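Local coordinates for protein AGR_C_1268p (Agrobacterium tumefaciens str. C58, PDB 2GHS) that probably acts as a metal-dependent gluconolactonase-type hydrolase of the SMP-30 (regucalcin) family, binding one divalent cation per subunit, at residues Asn137-Thr151 with Leu174-Phe186. Sequence-based numbering, arbitrary orientation.
Sequences NDGRMHPSGALWIGT and LFADISIPNSICF. With EDO (1,2-ethanediol), chain D.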
ATOM      1  N   ASN A 137       5.884  -4.056  -5.760  1.00  9.26           N
ATOM      2  CA  ASN A 137       5.165  -4.284  -4.515  1.00  9.83           C
ATOM      3  C   ASN A 137       4.544  -2.945  -4.061  1.00 11.98           C
ATOM      4  O   ASN A 137       3.910  -2.231  -4.840  1.00 12.36           O
ATOM      5  CB  ASN A 137       6.095  -4.974  -3.470  1.00  8.64           C
ATOM      6  CG  ASN A 137       5.293  -5.638  -2.338  1.00 16.07           C
ATOM      7  OD1 ASN A 137       4.358  -6.371  -2.630  1.00 13.62           O
ATOM      8  ND2 ASN A 137       5.669  -5.392  -1.047  1.00 11.13           N
ATOM      9  N   ASP A 138       4.754  -2.604  -2.813  1.00 13.29           N
ATOM     10  CA  ASP A 138       4.164  -1.433  -2.159  1.00 14.12           C
ATOM     11  C   ASP A 138       4.571  -0.130  -2.865  1.00 11.16           C
ATOM     12  O   ASP A 138       5.712   0.038  -3.273  1.00 11.04           O
ATOM     13  CB  ASP A 138       4.738  -1.409  -0.756  1.00 11.56           C
ATOM     14  CG  ASP A 138       4.157  -0.303   0.094  1.00 18.63           C
ATOM     15  OD1 ASP A 138       2.903  -0.122   0.112  1.00 21.12           O
ATOM     16  OD2 ASP A 138       4.965   0.377   0.772  1.00 19.89           O
ATOM     17  N   GLY A 139       3.663   0.814  -2.964  1.00 11.37           N
ATOM     18  CA  GLY A 139       4.053   2.131  -3.476  1.00 11.92           C
ATOM     19  C   GLY A 139       3.119   3.163  -2.910  1.00 12.12           C
ATOM     20  O   GLY A 139       2.038   2.833  -2.414  1.00 12.60           O
ATOM     21  N   ARG A 140       3.535   4.430  -2.922  1.00  8.73           N
ATOM     22  CA  ARG A 140       2.651   5.510  -2.460  1.00 10.56           C
ATOM     23  C   ARG A 140       3.073   6.838  -3.084  1.00 10.26           C
ATOM     24  O   ARG A 140       4.251   7.053  -3.314  1.00  8.83           O
ATOM     25  CB  ARG A 140       2.633   5.608  -0.928  1.00 12.20           C
ATOM     26  CG  ARG A 140       1.418   6.436  -0.418  1.00 13.49           C
ATOM     27  CD  ARG A 140       1.123   6.293   1.032  1.00 14.76           C
ATOM     28  NE  ARG A 140       0.930   4.896   1.397  1.00 12.14           N
ATOM     29  CZ  ARG A 140      -0.173   4.219   1.141  1.00 10.80           C
ATOM     30  NH1 ARG A 140      -1.182   4.819   0.555  1.00 12.21           N
ATOM     31  NH2 ARG A 140      -0.253   2.928   1.460  1.00 13.33           N
HETATM   32  N   MSE A 141       2.096   7.712  -3.312  1.00  9.09           N
HETATM   33  CA  MSE A 141       2.305   9.045  -3.850  1.00  9.14           C
HETATM   34  C   MSE A 141       2.784  10.046  -2.799  1.00  7.09           C
HETATM   35  O   MSE A 141       2.211  10.153  -1.710  1.00  8.42           O
HETATM   36  CB  MSE A 141       1.001   9.564  -4.477  1.00 10.96           C
HETATM   37  CG  MSE A 141       0.583   8.872  -5.752  1.00 10.22           C
HETATM   38 SE   MSE A 141       1.926   9.123  -7.133  1.00 12.79          SE
HETATM   39  CE  MSE A 141       2.167  11.026  -6.951  1.00 12.70           C
ATOM     40  N   HIS A 142       3.809  10.808  -3.171  1.00  9.09           N
ATOM     41  CA  HIS A 142       4.317  11.922  -2.409  1.00  9.00           C
ATOM     42  C   HIS A 142       3.534  13.176  -2.868  1.00  7.67           C
ATOM     43  O   HIS A 142       3.183  13.293  -4.047  1.00 10.65           O
ATOM     44  CB  HIS A 142       5.834  12.050  -2.641  1.00 10.69           C
ATOM     45  CG  HIS A 142       6.454  13.155  -1.859  1.00  8.19           C
ATOM     46  ND1 HIS A 142       6.481  14.443  -2.298  1.00  7.51           N
ATOM     47  CD2 HIS A 142       6.989  13.173  -0.624  1.00  6.99           C
ATOM     48  CE1 HIS A 142       7.017  15.223  -1.379  1.00 10.71           C
ATOM     49  NE2 HIS A 142       7.339  14.472  -0.338  1.00  7.73           N
ATOM     50  N   PRO A 143       3.271  14.136  -1.958  1.00  9.82           N
ATOM     51  CA  PRO A 143       2.522  15.325  -2.357  1.00 13.13           C
ATOM     52  C   PRO A 143       3.104  16.213  -3.482  1.00 12.91           C
ATOM     53  O   PRO A 143       2.368  17.016  -4.079  1.00 15.03           O
ATOM     54  CB  PRO A 143       2.323  16.090  -1.055  1.00 13.77           C
ATOM     55  CG  PRO A 143       3.083  15.470  -0.087  1.00 17.61           C
ATOM     56  CD  PRO A 143       3.497  14.098  -0.516  1.00 10.66           C
ATOM     57  N   SER A 144       4.388  16.071  -3.779  1.00 11.39           N
ATOM     58  CA  SER A 144       5.011  16.752  -4.914  1.00 11.59           C
ATOM     59  C   SER A 144       4.505  16.218  -6.272  1.00 12.08           C
ATOM     60  O   SER A 144       4.774  16.831  -7.312  1.00 14.01           O
ATOM     61  CB  SER A 144       6.518  16.543  -4.861  1.00 11.92           C
ATOM     62  OG  SER A 144       6.824  15.167  -5.044  1.00 11.78           O
ATOM     63  N   GLY A 145       3.831  15.062  -6.280  1.00 11.47           N
ATOM     64  CA  GLY A 145       3.394  14.463  -7.520  1.00 10.50           C
ATOM     65  C   GLY A 145       4.283  13.356  -8.012  1.00  9.42           C
ATOM     66  O   GLY A 145       4.062  12.829  -9.114  1.00 11.41           O
ATOM     67  N   ALA A 146       5.306  13.024  -7.235  1.00 10.05           N
ATOM     68  CA  ALA A 146       6.190  11.885  -7.517  1.00  9.64           C
ATOM     69  C   ALA A 146       5.746  10.648  -6.744  1.00  8.36           C
ATOM     70  O   ALA A 146       5.214  10.726  -5.608  1.00 10.34           O
ATOM     71  CB  ALA A 146       7.601  12.232  -7.119  1.00 10.12           C
ATOM     72  N   LEU A 147       5.930   9.496  -7.395  1.00  8.17           N
ATOM     73  CA  LEU A 147       5.582   8.187  -6.813  1.00  7.29           C
ATOM     74  C   LEU A 147       6.849   7.611  -6.180  1.00  9.99           C
ATOM     75  O   LEU A 147       7.915   7.696  -6.772  1.00 10.01           O
ATOM     76  CB  LEU A 147       5.120   7.247  -7.947  1.00 10.99           C
ATOM     77  CG  LEU A 147       4.871   5.773  -7.581  1.00 12.05           C
ATOM     78  CD1 LEU A 147       3.629   5.648  -6.693  1.00 13.57           C
ATOM     79  CD2 LEU A 147       4.701   4.889  -8.879  1.00 15.08           C
ATOM     80  N   TRP A 148       6.708   6.967  -5.025  1.00  8.03           N
ATOM     81  CA  TRP A 148       7.707   6.031  -4.537  1.00  9.17           C
ATOM     82  C   TRP A 148       7.119   4.626  -4.785  1.00  8.52           C
ATOM     83  O   TRP A 148       5.978   4.326  -4.391  1.00  8.09           O
ATOM     84  CB  TRP A 148       7.993   6.208  -3.054  1.00  7.64           C
ATOM     85  CG  TRP A 148       8.895   7.326  -2.661  1.00  6.95           C
ATOM     86  CD1 TRP A 148       9.046   8.550  -3.276  1.00  9.92           C
ATOM     87  CD2 TRP A 148       9.700   7.380  -1.498  1.00  8.42           C
ATOM     88  NE1 TRP A 148       9.925   9.329  -2.579  1.00 11.96           N
ATOM     89  CE2 TRP A 148      10.336   8.635  -1.483  1.00  6.86           C
ATOM     90  CE3 TRP A 148       9.962   6.478  -0.457  1.00  9.61           C
ATOM     91  CZ2 TRP A 148      11.220   9.013  -0.475  1.00  8.60           C
ATOM     92  CZ3 TRP A 148      10.838   6.869   0.541  1.00 13.61           C
ATOM     93  CH2 TRP A 148      11.461   8.113   0.510  1.00 12.72           C
ATOM     94  N   ILE A 149       7.921   3.746  -5.361  1.00  6.73           N
ATOM     95  CA  ILE A 149       7.486   2.414  -5.648  1.00  6.81           C
ATOM     96  C   ILE A 149       8.594   1.399  -5.357  1.00  7.85           C
ATOM     97  O   ILE A 149       9.742   1.592  -5.764  1.00  8.00           O
ATOM     98  CB  ILE A 149       6.989   2.323  -7.124  1.00  8.04           C
ATOM     99  CG1 ILE A 149       6.512   0.905  -7.468  1.00 13.15           C
ATOM    100  CG2 ILE A 149       8.056   2.739  -8.100  1.00 10.13           C
ATOM    101  CD1 ILE A 149       5.257   0.498  -6.751  1.00 14.26           C
ATOM    102  N   GLY A 150       8.215   0.342  -4.647  1.00  7.62           N
ATOM    103  CA  GLY A 150       9.068  -0.777  -4.328  1.00  7.27           C
ATOM    104  C   GLY A 150       9.000  -1.918  -5.312  1.00  8.51           C
ATOM    105  O   GLY A 150       7.946  -2.201  -5.921  1.00 10.81           O
ATOM    106  N   THR A 151      10.126  -2.609  -5.456  1.00  7.89           N
ATOM    107  CA  THR A 151      10.164  -3.845  -6.234  1.00  9.55           C
ATOM    108  C   THR A 151      10.805  -4.946  -5.378  1.00  9.63           C
ATOM    109  O   THR A 151      11.433  -4.652  -4.333  1.00  9.25           O
ATOM    110  CB  THR A 151      10.977  -3.709  -7.494  1.00  8.93           C
ATOM    111  OG1 THR A 151      12.334  -3.437  -7.130  1.00 10.39           O
ATOM    112  CG2 THR A 151      10.401  -2.638  -8.411  1.00 12.36           C
ATOM    113  N   LEU A 174      16.259   5.037  -5.223  1.00  8.40           N
ATOM    114  CA  LEU A 174      16.482   5.689  -3.942  1.00  7.48           C
ATOM    115  C   LEU A 174      17.208   4.776  -2.948  1.00  8.18           C
ATOM    116  O   LEU A 174      18.127   5.230  -2.251  1.00  8.95           O
ATOM    117  CB  LEU A 174      15.169   6.123  -3.309  1.00  6.49           C
ATOM    118  CG  LEU A 174      14.393   7.188  -4.047  1.00  8.22           C
ATOM    119  CD1 LEU A 174      13.266   7.692  -3.184  1.00 13.20           C
ATOM    120  CD2 LEU A 174      15.266   8.330  -4.504  1.00 11.50           C
ATOM    121  N   PHE A 175      16.760   3.527  -2.864  1.00  7.34           N
ATOM    122  CA  PHE A 175      17.231   2.556  -1.872  1.00 10.63           C
ATOM    123  C   PHE A 175      17.380   1.203  -2.524  1.00 11.33           C
ATOM    124  O   PHE A 175      16.527   0.787  -3.316  1.00  9.66           O
ATOM    125  CB  PHE A 175      16.264   2.503  -0.669  1.00 10.41           C
ATOM    126  CG  PHE A 175      16.138   3.814   0.034  1.00 11.97           C
ATOM    127  CD1 PHE A 175      17.190   4.284   0.800  1.00 16.70           C
ATOM    128  CD2 PHE A 175      15.007   4.587  -0.095  1.00 11.02           C
ATOM    129  CE1 PHE A 175      17.110   5.513   1.408  1.00 15.28           C
ATOM    130  CE2 PHE A 175      14.934   5.841   0.529  1.00 14.09           C
ATOM    131  CZ  PHE A 175      15.999   6.276   1.270  1.00 16.51           C
ATOM    132  N   ALA A 176      18.475   0.525  -2.220  1.00 12.19           N
ATOM    133  CA  ALA A 176      18.755  -0.790  -2.786  1.00 12.17           C
ATOM    134  C   ALA A 176      18.811  -1.863  -1.705  1.00 12.08           C
ATOM    135  O   ALA A 176      18.720  -1.584  -0.499  1.00 11.59           O
ATOM    136  CB  ALA A 176      20.060  -0.754  -3.522  1.00 16.31           C
ATOM    137  N   ASP A 177      18.959  -3.107  -2.144  1.00 11.32           N
ATOM    138  CA  ASP A 177      19.248  -4.229  -1.259  1.00 12.08           C
ATOM    139  C   ASP A 177      18.134  -4.439  -0.253  1.00 12.25           C
ATOM    140  O   ASP A 177      18.388  -4.724   0.896  1.00 12.03           O
ATOM    141  CB  ASP A 177      20.580  -4.017  -0.532  1.00 14.64           C
ATOM    142  CG  ASP A 177      21.774  -3.911  -1.492  1.00 22.99           C
ATOM    143  OD1 ASP A 177      21.803  -4.590  -2.557  1.00 31.24           O
ATOM    144  OD2 ASP A 177      22.697  -3.131  -1.171  1.00 33.29           O
ATOM    145  N   ILE A 178      16.886  -4.314  -0.708  1.00 11.36           N
ATOM    146  CA  ILE A 178      15.713  -4.532   0.144  1.00 11.64           C
ATOM    147  C   ILE A 178      15.022  -5.825  -0.297  1.00 14.03           C
ATOM    148  O   ILE A 178      14.724  -6.004  -1.483  1.00 12.52           O
ATOM    149  CB  ILE A 178      14.710  -3.348   0.031  1.00 15.15           C
ATOM    150  CG1 ILE A 178      15.331  -2.073   0.588  1.00 14.77           C
ATOM    151  CG2 ILE A 178      13.338  -3.665   0.742  1.00 13.04           C
ATOM    152  CD1 ILE A 178      14.610  -0.806   0.150  1.00 19.46           C
ATOM    153  N   SER A 179      14.707  -6.702   0.650  1.00 10.92           N
ATOM    154  CA  SER A 179      14.067  -7.961   0.273  1.00  9.20           C
ATOM    155  C   SER A 179      12.567  -7.799  -0.027  1.00  7.83           C
ATOM    156  O   SER A 179      12.081  -8.362  -1.006  1.00  7.97           O
ATOM    157  CB  SER A 179      14.285  -9.006   1.363  1.00  9.11           C
ATOM    158  OG  SER A 179      15.690  -9.284   1.555  1.00 11.46           O
ATOM    159  N   ILE A 180      11.852  -7.097   0.857  1.00  9.30           N
ATOM    160  CA  ILE A 180      10.423  -6.844   0.696  1.00  8.79           C
ATOM    161  C   ILE A 180      10.158  -5.399   1.096  1.00  8.14           C
ATOM    162  O   ILE A 180       9.991  -5.082   2.295  1.00  7.83           O
ATOM    163  CB  ILE A 180       9.516  -7.778   1.523  1.00  8.78           C
ATOM    164  CG1 ILE A 180       9.843  -9.265   1.238  1.00 11.30           C
ATOM    165  CG2 ILE A 180       8.030  -7.457   1.253  1.00  9.39           C
ATOM    166  CD1 ILE A 180       9.250 -10.190   2.258  1.00 14.91           C
ATOM    167  N   PRO A 181      10.108  -4.511   0.097  1.00  9.90           N
ATOM    168  CA  PRO A 181       9.822  -3.109   0.444  1.00  9.31           C
ATOM    169  C   PRO A 181       8.401  -2.911   0.866  1.00 10.13           C
ATOM    170  O   PRO A 181       7.484  -3.522   0.318  1.00  8.67           O
ATOM    171  CB  PRO A 181      10.149  -2.344  -0.844  1.00  8.15           C
ATOM    172  CG  PRO A 181      10.002  -3.327  -1.901  1.00 16.19           C
ATOM    173  CD  PRO A 181      10.276  -4.682  -1.367  1.00 12.13           C
ATOM    174  N   ASN A 182       8.196  -2.105   1.901  1.00 10.86           N
ATOM    175  CA  ASN A 182       6.839  -1.891   2.413  1.00  8.87           C
ATOM    176  C   ASN A 182       6.775  -0.645   3.254  1.00  9.12           C
ATOM    177  O   ASN A 182       7.757   0.112   3.349  1.00  9.57           O
ATOM    178  CB  ASN A 182       6.418  -3.153   3.205  1.00  9.83           C
ATOM    179  CG  ASN A 182       5.275  -3.920   2.564  1.00 10.84           C
ATOM    180  OD1 ASN A 182       4.293  -3.314   2.118  1.00 15.45           O
ATOM    181  ND2 ASN A 182       5.342  -5.277   2.632  1.00 12.45           N
ATOM    182  N   SER A 183       5.606  -0.416   3.848  1.00  9.25           N
ATOM    183  CA  SER A 183       5.351   0.736   4.730  1.00  9.29           C
ATOM    184  C   SER A 183       5.700   2.074   4.193  1.00  9.02           C
ATOM    185  O   SER A 183       6.027   2.985   4.948  1.00  9.73           O
ATOM    186  CB  SER A 183       6.042   0.518   6.081  1.00 10.58           C
ATOM    187  OG  SER A 183       5.627   1.477   7.073  1.00 12.39           O
ATOM    188  N   ILE A 184       5.644   2.217   2.870  1.00  7.79           N
ATOM    189  CA  ILE A 184       5.940   3.514   2.251  1.00 10.17           C
ATOM    190  C   ILE A 184       4.827   4.514   2.512  1.00  9.65           C
ATOM    191  O   ILE A 184       3.641   4.281   2.190  1.00  8.10           O
ATOM    192  CB  ILE A 184       6.195   3.351   0.746  1.00  9.65           C
ATOM    193  CG1 ILE A 184       7.433   2.456   0.492  1.00 11.24           C
ATOM    194  CG2 ILE A 184       6.397   4.699   0.119  1.00 12.32           C
ATOM    195  CD1 ILE A 184       7.571   2.113  -0.987  1.00 12.74           C
ATOM    196  N   CYS A 185       5.197   5.615   3.165  1.00  9.14           N
ATOM    197  CA  CYS A 185       4.259   6.693   3.406  1.00  9.26           C
ATOM    198  C   CYS A 185       5.023   7.941   3.810  1.00  8.31           C
ATOM    199  O   CYS A 185       6.239   7.932   3.915  1.00  9.36           O
ATOM    200  CB  CYS A 185       3.224   6.305   4.489  1.00  8.51           C
ATOM    201  SG  CYS A 185       3.911   5.920   6.075  1.00 11.74           S
ATOM    202  N   PHE A 186       4.311   9.043   3.976  1.00  9.02           N
ATOM    203  CA  PHE A 186       4.918  10.347   4.122  1.00  8.52           C
ATOM    204  C   PHE A 186       4.277  11.185   5.224  1.00  9.69           C
ATOM    205  O   PHE A 186       3.086  11.092   5.475  1.00  9.93           O
ATOM    206  CB  PHE A 186       4.849  11.134   2.790  1.00  8.89           C
ATOM    207  CG  PHE A 186       5.445  10.371   1.656  1.00  6.92           C
ATOM    208  CD1 PHE A 186       6.815  10.267   1.510  1.00  9.78           C
ATOM    209  CD2 PHE A 186       4.628   9.721   0.757  1.00  7.80           C
ATOM    210  CE1 PHE A 186       7.352   9.484   0.473  1.00 10.97           C
ATOM    211  CE2 PHE A 186       5.128   8.946  -0.278  1.00  9.56           C
ATOM    212  CZ  PHE A 186       6.504   8.810  -0.429  1.00  8.91           C
TER
HETATM  213  C1  EDO D 317       4.362  -8.941  -0.114  1.00 38.38           C
HETATM  214  O1  EDO D 317       3.590  -8.738  -1.303  1.00 27.71           O
HETATM  215  C2  EDO D 317       3.650  -8.179   1.013  1.00 35.85           C
HETATM  216  O2  EDO D 317       3.601  -6.760   0.737  1.00 25.51           O
HETATM  217  O   HOH W   1       2.471   1.631   2.229  1.00 10.58           O
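D138 and R140 both swing CG to the far side from their own backbone N (chi1 -176° and -163°) and reach across to strand 181-186, where a bend at chi3 turns the R140 guanidinium back onto that strand's backbone. D138 OD2 accepts a hydrogen bond from I184 N (2.9 Å), nearly in line with its own C-O bond, while R140 NE donates one to I184 O (2.9 Å), in the carbonyl plane. Both backbone polar groups of I184 are thus gripped by side chains of opposite charge; a water accepts from R140 NH2 and lies within bonding distance of D138 OD1 and I184 O. A salt bridge from R140 NH1 to E321 further steadies the guanidinium. Towards the type I turn 142-145, F186 sets its edge against one face of W148, CZ lying 3.6 Å from W148 CG with the planes at 89°; L174 CD1, from the outer strand of W148's own blade, covers the opposite face, 3.5 Å from W148 CE2. H142 in turn presents its CD2 edge to a face of F186. At the other end N137 ND2 donates to P181 O (2.9 Å). N137 and N182 also hold a 1,2-ethanediol, probably from the crystallisation liquor, among residues predicted to bind substrate (N137, R135) and a divalent metal (N182, E52). Strand 181-186, innermost in the next blade, packs on inner strands 137-141 and 147-151, consistent with the central pocket of SMP-30/gluconolactonase beta-propellers.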